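Local coordinates for protein inorganic pyrophosphatase (PDB 2BQX) that catalyses the hydrolysis of inorganic pyrophosphate to two phosphate ions, with magnesium as cofactor, and works as a homohexamer, at residues D13-I19 with S82-L88; P58-G62 with A167-Y171; R42-G46 with Y140-P145; V119-D123 with F154-E158; I19-K23 with S74-A80. All coordinates share one frame; numbering follows the deposited sequence.

Overall arrangement
Contact 1 joins strands 14-21 and 83-96 in the central sheet through backbone hydrogen bonds and apolar side chains, and most of its touching residues are buried. Contacts 2, 3 and 5 are partly buried. Contact 5 follows the same first strand past Ile19, which both share, and changes to side chains bonding to loop carbonyls. Both also meet the second subunit. Contact 4 is a surface contact, carried by a carboxylate and waters at the start of helix 157-171. It touches contact 1 through Asp13 with Lys157. Contact 2 uses the other end of that helix, where a tyrosine ring lies on a loop. Contact 3 combines a salt bridge and waters with packing on a tyrosine ring.

Contact 1 (D13-I19 with S82-L88); sequences DSLCVVI and SVVKARL
Asp13 meets Arg87 beside the start of strand 14-21. Its O lies 3.7 Å from Arg87 CB. A water bonded to Arg87 NH2, in the guanidinium plane, and to Leu88 O reaches Asp13 OD1 only weakly. Asp13 OD1 has its main partner in Lys157, and Arg87 NH2 also bonds Val119 O. Ser14 and Leu15 both face Ala86, a classic beta bulge in this antiparallel pair. Leu15 and Ala86 then exchange two backbone hydrogen bonds, with Leu15 N to Ala86 O at 2.8 Å. Leu15 CG lies between its backbone N and carbonyl carbon (chi1 71°), and CD2 then comes within 3.1 Å of Ala86 O. It also presses on Leu88 CD1 at 3.5 Å, a tight carbon contact, and the two leucines cross at about a right angle. Leu164 of helix 157-171 packs on both. Cys16 is a non-hydrogen-bonded partner of Lys85, and its CB lies 4.2 Å from Val83 CG1. Val17 and Val84 form the next antiparallel hydrogen-bonded pair, and Val17 CG2 touches Ala86 CB at 4.1 Å on the side of the sheet where Val72 also packs. Val18 lies on the other side, with its CG2 against Val83 CG2. At Ile19, the backbone N donates to Ser82 O and CD1 reaches Val84 CG1 at 3.8 Å. The pairing therefore uses main-chain N-H and C=O groups in the sheet. The buried Leu15, Val17, Ile19, Val84, Ala86 and Leu88 form an apolar surface, while the Asp13-Arg87 end is polar.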
# COMPACT_ATOMS: atom_id res chain seq x y z
N ASP A 13 -31.14 10.38 5.81
CA ASP A 13 -30.44 10.73 4.58
C ASP A 13 -29.18 11.55 4.85
O ASP A 13 -28.59 12.10 3.93
CB ASP A 13 -31.37 11.50 3.64
CG ASP A 13 -32.47 10.63 3.06
OD1 ASP A 13 -32.16 9.53 2.55
OD2 ASP A 13 -33.65 11.04 3.12
N SER A 14 -28.79 11.63 6.11
CA SER A 14 -27.58 12.36 6.50
C SER A 14 -27.27 12.11 7.97
O SER A 14 -27.27 13.03 8.78
CB SER A 14 -27.76 13.86 6.26
OG SER A 14 -26.56 14.57 6.56
N LEU A 15 -27.02 10.85 8.32
CA LEU A 15 -26.72 10.49 9.70
C LEU A 15 -25.22 10.33 9.91
O LEU A 15 -24.50 9.87 9.02
CB LEU A 15 -27.44 9.20 10.10
CG LEU A 15 -26.96 7.88 9.52
CD1 LEU A 15 -27.62 6.73 10.26
CD2 LEU A 15 -27.27 7.81 8.04
N CYS A 16 -24.76 10.71 11.09
CA CYS A 16 -23.34 10.60 11.39
C CYS A 16 -22.93 9.17 11.71
O CYS A 16 -23.59 8.47 12.47
CB CYS A 16 -22.96 11.50 12.57
SG CYS A 16 -23.02 13.27 12.21
N VAL A 17 -21.83 8.74 11.11
CA VAL A 17 -21.32 7.41 11.36
C VAL A 17 -19.86 7.54 11.77
O VAL A 17 -19.05 8.11 11.04
CB VAL A 17 -21.43 6.50 10.12
CG1 VAL A 17 -20.82 5.13 10.43
CG2 VAL A 17 -22.89 6.33 9.73
N VAL A 18 -19.55 7.05 12.96
CA VAL A 18 -18.19 7.07 13.48
C VAL A 18 -17.53 5.80 12.98
O VAL A 18 -17.94 4.70 13.35
CB VAL A 18 -18.17 7.09 15.03
CG1 VAL A 18 -16.74 7.00 15.53
CG2 VAL A 18 -18.82 8.37 15.54
N ILE A 19 -16.53 5.95 12.13
CA ILE A 19 -15.82 4.81 11.56
C ILE A 19 -14.88 4.14 12.55
O ILE A 19 -14.05 4.81 13.17
CB ILE A 19 -14.99 5.24 10.34
CG1 ILE A 19 -15.88 5.95 9.32
CG2 ILE A 19 -14.33 4.03 9.71
CD1 ILE A 19 -17.01 5.11 8.79
N SER A 82 -12.47 8.50 12.10
CA SER A 82 -13.09 9.65 11.44
C SER A 82 -14.61 9.50 11.48
O SER A 82 -15.13 8.45 11.86
CB SER A 82 -12.60 9.77 9.98
OG SER A 82 -12.93 8.63 9.21
N VAL A 83 -15.31 10.56 11.08
CA VAL A 83 -16.76 10.57 11.08
C VAL A 83 -17.25 10.95 9.70
O VAL A 83 -16.82 11.96 9.14
CB VAL A 83 -17.30 11.60 12.09
CG1 VAL A 83 -18.82 11.57 12.11
CG2 VAL A 83 -16.74 11.31 13.47
N VAL A 84 -18.16 10.15 9.15
CA VAL A 84 -18.69 10.44 7.82
C VAL A 84 -20.21 10.57 7.86
O VAL A 84 -20.89 9.80 8.54
CB VAL A 84 -18.31 9.33 6.81
CG1 VAL A 84 -18.89 8.00 7.26
CG2 VAL A 84 -18.82 9.69 5.42
N LYS A 85 -20.74 11.56 7.14
CA LYS A 85 -22.18 11.75 7.07
C LYS A 85 -22.64 10.79 5.98
O LYS A 85 -22.15 10.83 4.85
CB LYS A 85 -22.52 13.19 6.69
CG LYS A 85 -22.16 14.23 7.74
CD LYS A 85 -22.65 15.61 7.32
CE LYS A 85 -22.45 16.63 8.43
NZ LYS A 85 -23.07 17.94 8.08
N ALA A 86 -23.59 9.93 6.31
CA ALA A 86 -24.08 8.94 5.37
C ALA A 86 -25.59 8.94 5.19
O ALA A 86 -26.31 9.70 5.84
CB ALA A 86 -23.63 7.56 5.84
N ARG A 87 -26.07 8.10 4.27
CA ARG A 87 -27.50 7.98 4.02
C ARG A 87 -27.82 6.50 3.95
O ARG A 87 -27.07 5.72 3.38
CB ARG A 87 -27.88 8.68 2.72
CG ARG A 87 -27.22 8.12 1.47
CD ARG A 87 -27.45 9.06 0.29
NE ARG A 87 -26.81 8.58 -0.93
CZ ARG A 87 -27.27 7.59 -1.67
NH1 ARG A 87 -26.61 7.22 -2.76
NH2 ARG A 87 -28.40 6.96 -1.34
N LEU A 88 -28.95 6.11 4.54
CA LEU A 88 -29.37 4.72 4.55
C LEU A 88 -29.93 4.22 3.23
O LEU A 88 -30.60 4.96 2.50
CB LEU A 88 -30.44 4.50 5.62
CG LEU A 88 -30.08 4.04 7.03
CD1 LEU A 88 -28.83 4.72 7.53
CD2 LEU A 88 -31.27 4.32 7.94
O HOH W 1 -30.43 7.11 0.72

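Contact 2 (P58-G62 with A167-Y171); sequences PNTLG and AIKAY
Tyr171 lays its ring over the backbone of Asn59. Asn59 CA stands over the ring centre, 3.7 Å from the centroid and 9° off the normal, a CH-pi contact. The ring is put there by a side chain whose CG is anti to the backbone N (chi1 -177°). The Asn59 amide is turned 52° from the ring plane. A water in the plane of the ring, at its edge, lies 2.6 Å from Tyr171 OH and is weakly bonded to Asn59 OD1. This is the last part of helix 157-171 packing on the loop between strands 53-56 and 69-72, just ahead of Asp64, a predicted magnesium ligand. The loop is tied to the helix by Leu61 N, which donates to Ala167 O at 2.9 Å from above the carbonyl plane. Tyr171 N reaches the same oxygen from the opposite face, as the helix bond, so Ala167 O serves both helix and loop. In return, Ala167 CA makes a CA-H...O contact of 3.3 Å with Leu61 O. Leu61 CB rests on Ala170 CB at 3.9 Å and beside Tyr171 CB. Thr60 packs CB on Ala167 CB, while its OG1 bonds back to Val57 O and Val68 N in the loop.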
# COMPACT_ATOMS: atom_id res chain seq x y z
N PRO A 58 -23.73 7.51 16.70
CA PRO A 58 -23.74 8.07 18.06
C PRO A 58 -25.13 8.33 18.60
O PRO A 58 -26.08 8.57 17.85
CB PRO A 58 -22.96 9.38 17.90
CG PRO A 58 -22.06 9.11 16.75
CD PRO A 58 -22.95 8.37 15.79
N ASN A 59 -25.25 8.28 19.92
CA ASN A 59 -26.52 8.55 20.59
C ASN A 59 -27.67 7.67 20.13
O ASN A 59 -28.78 8.14 19.90
CB ASN A 59 -26.90 10.02 20.39
CG ASN A 59 -25.79 10.95 20.81
OD1 ASN A 59 -25.28 10.86 21.93
ND2 ASN A 59 -25.39 11.85 19.92
N THR A 60 -27.39 6.38 19.99
CA THR A 60 -28.40 5.41 19.60
C THR A 60 -28.19 4.20 20.48
O THR A 60 -27.14 4.05 21.11
CB THR A 60 -28.25 4.99 18.12
OG1 THR A 60 -27.02 4.28 17.94
CG2 THR A 60 -28.28 6.22 17.22
N LEU A 61 -29.19 3.33 20.54
CA LEU A 61 -29.09 2.13 21.36
C LEU A 61 -29.65 0.97 20.54
O LEU A 61 -30.86 0.87 20.34
CB LEU A 61 -29.89 2.33 22.66
CG LEU A 61 -29.49 1.49 23.88
CD1 LEU A 61 -29.69 0.02 23.57
CD2 LEU A 61 -28.03 1.76 24.24
N GLY A 62 -28.75 0.11 20.07
CA GLY A 62 -29.15 -1.04 19.27
C GLY A 62 -29.56 -2.25 20.09
O GLY A 62 -29.61 -2.19 21.32
N ALA A 167 -33.78 2.63 17.40
CA ALA A 167 -32.52 2.76 18.14
C ALA A 167 -32.38 4.16 18.72
O ALA A 167 -31.82 4.34 19.81
CB ALA A 167 -31.34 2.45 17.22
N ILE A 168 -32.87 5.16 18.00
CA ILE A 168 -32.80 6.54 18.48
C ILE A 168 -33.72 6.71 19.69
O ILE A 168 -33.33 7.29 20.70
CB ILE A 168 -33.22 7.53 17.39
CG1 ILE A 168 -32.15 7.57 16.30
CG2 ILE A 168 -33.43 8.92 17.99
CD1 ILE A 168 -32.55 8.35 15.06
N LYS A 169 -34.94 6.19 19.58
CA LYS A 169 -35.91 6.30 20.67
C LYS A 169 -35.42 5.57 21.92
O LYS A 169 -35.55 6.08 23.03
CB LYS A 169 -37.27 5.72 20.25
CG LYS A 169 -38.34 5.82 21.33
CD LYS A 169 -39.70 5.38 20.81
CE LYS A 169 -40.80 5.64 21.84
NZ LYS A 169 -42.14 5.31 21.28
N ALA A 170 -34.85 4.39 21.72
CA ALA A 170 -34.34 3.60 22.84
C ALA A 170 -33.29 4.37 23.63
O ALA A 170 -33.26 4.31 24.86
CB ALA A 170 -33.75 2.29 22.32
N TYR A 171 -32.43 5.11 22.93
CA TYR A 171 -31.39 5.88 23.60
C TYR A 171 -31.98 7.02 24.40
O TYR A 171 -31.49 7.36 25.48
CB TYR A 171 -30.39 6.45 22.58
CG TYR A 171 -29.25 7.21 23.23
CD1 TYR A 171 -28.18 6.53 23.81
CD2 TYR A 171 -29.25 8.60 23.28
CE1 TYR A 171 -27.14 7.22 24.44
CE2 TYR A 171 -28.21 9.30 23.90
CZ TYR A 171 -27.17 8.61 24.47
OH TYR A 171 -26.15 9.31 25.08
O HOH W 2 -26.54 11.84 25.04

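Contact 3 (R42-G46 with Y140-P145); sequences RVLYG and YKDLEP
A type I beta turn, Lys141 to Glu144, faces the chain leaving strand 38-43, with Tyr45 and Leu143 CA atoms 6.1 Å apart. No direct hydrogen bond joins the segments. The turn follows helix 127-139, and the contact carries Arg42 and Tyr140, both predicted substrate-binding residues of this pyrophosphatase. Arg42 NH2 forms a salt bridge to Glu144 OE1 at 3.0 Å. The guanidinium and carboxylate planes stand 81° apart, so the two groups do not pair flat. Arg42 bends at chi2 and chi3 to bring NH2 round, and its NE bonds to Lys111 O of a neighbouring subunit. The Glu144 chain crosses the Tyr45 ring at about a right angle. Its CG sits over the ring centre in a CH-pi contact, 3.6 Å from the centroid. Leu143 CB packs on Tyr45 CB at 3.7 Å, and its CD1 touches Gly46 CA. Leu44 CD2 meets the edge of the Tyr140 ring, near its plane. Two waters bridge the segments. One accepts from Gly46 N and lies 2.7 Å from Tyr140 O. The other accepts from Tyr45 N at 2.8 Å and lies near both Tyr140 O and Glu144 OE2, 2.7 Å from the latter.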
# COMPACT_ATOMS: atom_id res chain seq x y z
N ARG A 42 -9.79 -6.30 17.71
CA ARG A 42 -9.57 -7.64 17.18
C ARG A 42 -8.88 -7.64 15.83
O ARG A 42 -9.06 -6.74 15.03
CB ARG A 42 -10.93 -8.34 17.05
CG ARG A 42 -10.90 -9.69 16.36
CD ARG A 42 -10.24 -10.74 17.24
NE ARG A 42 -10.71 -10.64 18.62
CZ ARG A 42 -11.98 -10.71 18.98
NH1 ARG A 42 -12.31 -10.61 20.27
NH2 ARG A 42 -12.93 -10.89 18.07
N VAL A 43 -8.07 -8.67 15.61
CA VAL A 43 -7.41 -8.85 14.33
C VAL A 43 -8.07 -10.13 13.83
O VAL A 43 -8.02 -11.16 14.51
CB VAL A 43 -5.89 -9.08 14.46
CG1 VAL A 43 -5.29 -9.30 13.08
CG2 VAL A 43 -5.23 -7.86 15.12
N LEU A 44 -8.70 -10.05 12.67
CA LEU A 44 -9.40 -11.20 12.10
C LEU A 44 -8.53 -12.46 12.15
O LEU A 44 -7.35 -12.43 11.82
CB LEU A 44 -9.81 -10.90 10.66
CG LEU A 44 -10.82 -9.77 10.44
CD1 LEU A 44 -11.07 -9.59 8.96
CD2 LEU A 44 -12.13 -10.11 11.16
N TYR A 45 -9.14 -13.57 12.56
CA TYR A 45 -8.43 -14.85 12.65
C TYR A 45 -8.19 -15.44 11.26
O TYR A 45 -7.22 -16.16 11.05
CB TYR A 45 -9.25 -15.86 13.45
CG TYR A 45 -9.22 -15.69 14.96
CD1 TYR A 45 -9.22 -14.43 15.55
CD2 TYR A 45 -9.27 -16.81 15.79
CE1 TYR A 45 -9.27 -14.28 16.94
CE2 TYR A 45 -9.32 -16.68 17.17
CZ TYR A 45 -9.32 -15.42 17.74
OH TYR A 45 -9.39 -15.30 19.12
N GLY A 46 -9.08 -15.13 10.33
CA GLY A 46 -8.95 -15.67 8.99
C GLY A 46 -8.34 -14.72 7.98
O GLY A 46 -8.09 -13.55 8.27
N TYR A 140 -16.50 -14.72 8.90
CA TYR A 140 -15.40 -14.05 9.58
C TYR A 140 -15.17 -14.43 11.04
O TYR A 140 -14.11 -14.13 11.61
CB TYR A 140 -15.53 -12.53 9.42
CG TYR A 140 -16.42 -11.81 10.41
CD1 TYR A 140 -17.74 -12.22 10.63
CD2 TYR A 140 -15.96 -10.68 11.09
CE1 TYR A 140 -18.57 -11.50 11.49
CE2 TYR A 140 -16.78 -9.96 11.95
CZ TYR A 140 -18.09 -10.38 12.14
OH TYR A 140 -18.91 -9.66 12.98
N LYS A 141 -16.15 -15.08 11.65
CA LYS A 141 -16.00 -15.52 13.04
C LYS A 141 -15.93 -17.03 13.13
O LYS A 141 -15.96 -17.59 14.23
CB LYS A 141 -17.15 -14.99 13.90
CG LYS A 141 -17.02 -13.53 14.27
CD LYS A 141 -18.12 -13.11 15.22
CE LYS A 141 -17.92 -11.69 15.68
NZ LYS A 141 -18.96 -11.29 16.67
N ASP A 142 -15.81 -17.71 11.99
CA ASP A 142 -15.73 -19.17 11.99
C ASP A 142 -14.64 -19.67 12.93
O ASP A 142 -14.88 -20.54 13.76
CB ASP A 142 -15.42 -19.73 10.59
CG ASP A 142 -16.62 -19.69 9.65
OD1 ASP A 142 -17.78 -19.55 10.11
OD2 ASP A 142 -16.39 -19.81 8.42
N LEU A 143 -13.44 -19.10 12.80
CA LEU A 143 -12.29 -19.52 13.61
C LEU A 143 -12.31 -19.09 15.07
O LEU A 143 -11.51 -19.56 15.86
CB LEU A 143 -10.99 -19.04 12.95
CG LEU A 143 -10.70 -19.62 11.57
CD1 LEU A 143 -9.52 -18.89 10.93
CD2 LEU A 143 -10.41 -21.11 11.69
N GLU A 144 -13.20 -18.17 15.43
CA GLU A 144 -13.26 -17.73 16.81
C GLU A 144 -14.09 -18.71 17.61
O GLU A 144 -15.25 -18.96 17.31
CB GLU A 144 -13.86 -16.32 16.90
CG GLU A 144 -12.90 -15.25 16.40
CD GLU A 144 -13.46 -13.86 16.55
OE1 GLU A 144 -14.12 -13.60 17.57
OE2 GLU A 144 -13.23 -13.02 15.64
N PRO A 145 -13.49 -19.30 18.66
CA PRO A 145 -14.21 -20.26 19.49
C PRO A 145 -15.41 -19.68 20.23
O PRO A 145 -15.36 -18.55 20.72
CB PRO A 145 -13.13 -20.78 20.43
CG PRO A 145 -12.17 -19.63 20.52
CD PRO A 145 -12.10 -19.16 19.10
O HOH W 3 -11.82 -13.50 13.39
O HOH W 4 -11.83 -14.22 10.12

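Contact 4 (V119-D123 with F154-E158); sequences VKDID and FENKE
The start of helix 157-171 is bonded to the loop ahead of helix 127-139 through the Asp121 carboxylate. Asp121 OD2 accepts from Lys157 N at 2.8 Å, with an N-H...O angle of 166°. The donor comes on the syn side, 17° out of the carboxylate plane. The same oxygen takes Ile122 N on its anti side, also at 2.8 Å. OD2 is thus gripped by two backbone N-H groups, one from each segment, which would restrict the rotation of the carboxylate. The negative charge at a helix N-terminus probably gains from the helix dipole. Asn156 is the N-cap residue of this helix, at the junction where strand 149-156 passes into it. Its OD1 caps Ser159 N, and its CB packs 3.3 Å from Asp121 OD2. Asp121 OD1 faces water instead: one molecule links it to Glu158 N and another to Asn156 ND2. On the Lys157 side, a further water bridges Lys120 O and Lys157 NZ, at 2.8 Å from the lysine nitrogen. Lys157 NZ also forms a salt bridge with Asp13. Ile122 supplies the apolar part. With CG1 anti to its backbone N (chi1 -164°), CD1 reaches Phe154 CD2 at 3.7 Å, and the two side chains cross at about a right angle. Ile122 CG2 rests on Asn156 CA. The Phe154 ring continues onto Leu130 and Ile133 of helix 127-139.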
# COMPACT_ATOMS: atom_id res chain seq x y z
N VAL A 119 -27.48 4.70 -6.23
CA VAL A 119 -28.01 3.70 -5.30
C VAL A 119 -29.01 4.38 -4.37
O VAL A 119 -28.62 5.14 -3.49
CB VAL A 119 -26.88 3.07 -4.47
CG1 VAL A 119 -27.47 2.03 -3.51
CG2 VAL A 119 -25.87 2.40 -5.39
N LYS A 120 -30.29 4.09 -4.58
CA LYS A 120 -31.37 4.69 -3.78
C LYS A 120 -31.93 3.73 -2.74
O LYS A 120 -32.46 4.17 -1.71
CB LYS A 120 -32.51 5.13 -4.70
CG LYS A 120 -32.08 5.95 -5.90
CD LYS A 120 -31.51 7.30 -5.48
CE LYS A 120 -31.12 8.10 -6.71
NZ LYS A 120 -30.56 9.43 -6.34
N ASP A 121 -31.84 2.44 -3.02
CA ASP A 121 -32.36 1.41 -2.13
C ASP A 121 -31.49 0.16 -2.25
O ASP A 121 -30.71 0.02 -3.19
CB ASP A 121 -33.81 1.09 -2.51
CG ASP A 121 -34.63 0.62 -1.33
OD1 ASP A 121 -35.88 0.60 -1.45
OD2 ASP A 121 -34.05 0.28 -0.28
N ILE A 122 -31.63 -0.76 -1.30
CA ILE A 122 -30.83 -1.98 -1.26
C ILE A 122 -30.74 -2.70 -2.60
O ILE A 122 -29.66 -3.16 -3.00
CB ILE A 122 -31.37 -2.96 -0.18
CG1 ILE A 122 -30.32 -4.03 0.11
CG2 ILE A 122 -32.67 -3.60 -0.64
CD1 ILE A 122 -29.16 -3.52 0.94
N ASP A 123 -31.85 -2.80 -3.31
CA ASP A 123 -31.87 -3.49 -4.60
C ASP A 123 -31.02 -2.84 -5.69
O ASP A 123 -30.78 -3.45 -6.73
CB ASP A 123 -33.32 -3.63 -5.08
CG ASP A 123 -34.10 -2.35 -4.93
OD1 ASP A 123 -34.35 -1.94 -3.77
OD2 ASP A 123 -34.46 -1.74 -5.96
N PHE A 154 -30.89 -9.21 3.62
CA PHE A 154 -31.01 -7.75 3.60
C PHE A 154 -32.46 -7.29 3.49
O PHE A 154 -33.30 -7.98 2.90
CB PHE A 154 -30.26 -7.15 2.41
CG PHE A 154 -28.78 -7.34 2.46
CD1 PHE A 154 -28.19 -8.51 1.99
CD2 PHE A 154 -27.96 -6.34 2.97
CE1 PHE A 154 -26.81 -8.68 2.01
CE2 PHE A 154 -26.57 -6.49 3.00
CZ PHE A 154 -26.00 -7.66 2.52
N GLU A 155 -32.75 -6.12 4.04
CA GLU A 155 -34.07 -5.52 3.95
C GLU A 155 -33.84 -4.12 3.38
O GLU A 155 -32.73 -3.60 3.46
CB GLU A 155 -34.74 -5.45 5.32
CG GLU A 155 -34.85 -6.82 5.97
CD GLU A 155 -35.97 -6.92 6.98
OE1 GLU A 155 -36.20 -5.95 7.72
OE2 GLU A 155 -36.63 -7.98 7.03
N ASN A 156 -34.88 -3.52 2.81
CA ASN A 156 -34.75 -2.21 2.19
C ASN A 156 -34.61 -1.00 3.11
O ASN A 156 -34.62 -1.12 4.34
CB ASN A 156 -35.90 -1.97 1.21
CG ASN A 156 -37.26 -2.03 1.87
OD1 ASN A 156 -37.40 -1.75 3.06
ND2 ASN A 156 -38.28 -2.38 1.09
N LYS A 157 -34.46 0.16 2.49
CA LYS A 157 -34.30 1.42 3.20
C LYS A 157 -35.45 1.70 4.18
O LYS A 157 -35.22 2.21 5.28
CB LYS A 157 -34.18 2.57 2.20
CG LYS A 157 -33.91 3.92 2.82
CD LYS A 157 -33.95 5.02 1.76
CE LYS A 157 -33.64 6.36 2.37
NZ LYS A 157 -33.79 7.49 1.40
N GLU A 158 -36.67 1.38 3.77
CA GLU A 158 -37.82 1.61 4.64
C GLU A 158 -37.63 0.85 5.96
O GLU A 158 -37.91 1.37 7.03
CB GLU A 158 -39.10 1.14 3.94
CG GLU A 158 -40.36 1.28 4.78
CD GLU A 158 -41.62 0.99 3.98
OE1 GLU A 158 -42.71 0.93 4.60
OE2 GLU A 158 -41.53 0.82 2.75
O HOH W 5 -32.37 6.86 -0.98
O HOH W 6 -37.39 1.10 0.86
O HOH W 7 -37.56 -1.95 -1.75

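Contact 5 (I19-K23 with S74-A80); sequences IEISK and SDVAFQA
Ser22 and Lys23 both point their side chains at the loop 74-80, and each ends on one of its carbonyls. The loop links strands 69-72 and 83-96 of the central sheet, and here it runs beside the end of strand 14-21. Ser22 holds OG anti to its backbone N (chi1 -167°). From there it donates to Phe78 O at 2.7 Å, from well above the carbonyl plane, 55° out of it. Ala77 CB fits beside the same hydroxyl, 3.2 Å from OG, and also touches Lys23 O. Lys23 is extended along its whole length and lies alongside the loop, with its CB 4.0 Å from Ala77 CB. Asn53 draws the two segments together from outside: its OD1 accepts from Lys23 N and from Phe78 N. Within the strand, Ile19 turns CG2 to Phe78 O at 3.9 Å. Its CG1 meets Phe78 CB, and the Phe78 side chain leads away to Val40 of a neighbouring subunit. Ala80 CB packs on Glu20 O. Ser74 forms an ST turn, its OG accepting from Val76 N at 3.0 Å. The Ser74 carbonyl oxygen takes Lys23 NZ in its plane, at 2.8 Å.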
# COMPACT_ATOMS: atom_id res chain seq x y z
N ILE A 19 -16.53 5.95 12.13
CA ILE A 19 -15.82 4.81 11.56
C ILE A 19 -14.88 4.14 12.55
O ILE A 19 -14.05 4.81 13.17
CB ILE A 19 -14.99 5.24 10.34
CG1 ILE A 19 -15.88 5.95 9.32
CG2 ILE A 19 -14.33 4.03 9.71
CD1 ILE A 19 -17.01 5.11 8.79
N GLU A 20 -14.99 2.83 12.70
CA GLU A 20 -14.13 2.09 13.60
C GLU A 20 -13.28 1.07 12.84
O GLU A 20 -12.27 0.60 13.34
CB GLU A 20 -14.96 1.34 14.65
CG GLU A 20 -15.69 2.25 15.62
CD GLU A 20 -16.55 1.46 16.58
OE1 GLU A 20 -17.39 0.68 16.10
OE2 GLU A 20 -16.38 1.62 17.81
N ILE A 21 -13.72 0.73 11.63
CA ILE A 21 -13.00 -0.23 10.80
C ILE A 21 -12.93 0.32 9.39
O ILE A 21 -13.94 0.70 8.81
CB ILE A 21 -13.72 -1.59 10.75
CG1 ILE A 21 -14.01 -2.08 12.17
CG2 ILE A 21 -12.85 -2.59 9.99
CD1 ILE A 21 -14.81 -3.36 12.22
N SER A 22 -11.72 0.37 8.83
CA SER A 22 -11.52 0.88 7.48
C SER A 22 -11.68 -0.23 6.46
O SER A 22 -11.24 -1.36 6.69
CB SER A 22 -10.13 1.52 7.37
OG SER A 22 -10.01 2.29 6.20
N LYS A 23 -12.31 0.08 5.33
CA LYS A 23 -12.51 -0.91 4.27
C LYS A 23 -11.18 -1.59 3.93
O LYS A 23 -10.14 -0.93 3.89
CB LYS A 23 -13.08 -0.24 3.01
CG LYS A 23 -13.43 -1.22 1.90
CD LYS A 23 -13.89 -0.51 0.64
CE LYS A 23 -14.33 -1.53 -0.41
NZ LYS A 23 -14.62 -0.87 -1.71
N SER A 74 -18.30 2.18 0.00
CA SER A 74 -17.60 3.22 -0.74
C SER A 74 -16.48 2.55 -1.50
O SER A 74 -16.11 1.42 -1.21
CB SER A 74 -17.00 4.23 0.24
OG SER A 74 -16.10 5.11 -0.42
N ASP A 75 -15.94 3.24 -2.50
CA ASP A 75 -14.83 2.67 -3.23
C ASP A 75 -13.55 2.96 -2.46
O ASP A 75 -12.53 2.32 -2.69
CB ASP A 75 -14.72 3.26 -4.63
CG ASP A 75 -15.86 2.83 -5.53
OD1 ASP A 75 -16.38 1.72 -5.33
OD2 ASP A 75 -16.21 3.60 -6.44
N VAL A 76 -13.61 3.92 -1.54
CA VAL A 76 -12.43 4.27 -0.75
C VAL A 76 -12.55 3.87 0.71
O VAL A 76 -13.65 3.64 1.21
CB VAL A 76 -12.12 5.79 -0.81
CG1 VAL A 76 -11.95 6.23 -2.25
CG2 VAL A 76 -13.21 6.59 -0.11
N ALA A 77 -11.40 3.77 1.38
CA ALA A 77 -11.34 3.40 2.79
C ALA A 77 -11.17 4.65 3.67
O ALA A 77 -10.23 5.42 3.47
CB ALA A 77 -10.16 2.44 3.01
N PHE A 78 -12.07 4.85 4.62
CA PHE A 78 -12.01 5.98 5.53
C PHE A 78 -11.21 5.59 6.76
O PHE A 78 -11.30 4.46 7.24
CB PHE A 78 -13.43 6.42 5.95
CG PHE A 78 -14.31 6.82 4.80
CD1 PHE A 78 -13.87 7.74 3.86
CD2 PHE A 78 -15.57 6.24 4.63
CE1 PHE A 78 -14.66 8.09 2.76
CE2 PHE A 78 -16.37 6.58 3.54
CZ PHE A 78 -15.91 7.51 2.61
N GLN A 79 -10.43 6.54 7.28
CA GLN A 79 -9.58 6.32 8.45
C GLN A 79 -10.36 5.99 9.72
O GLN A 79 -11.33 6.68 10.06
CB GLN A 79 -8.73 7.56 8.68
CG GLN A 79 -7.79 7.45 9.88
CD GLN A 79 -6.69 8.50 9.82
OE1 GLN A 79 -5.85 8.48 8.92
NE2 GLN A 79 -6.71 9.41 10.77
N ALA A 80 -9.95 4.94 10.42
CA ALA A 80 -10.63 4.58 11.66
C ALA A 80 -10.56 5.81 12.56
O ALA A 80 -9.52 6.46 12.66
CB ALA A 80 -9.94 3.39 12.33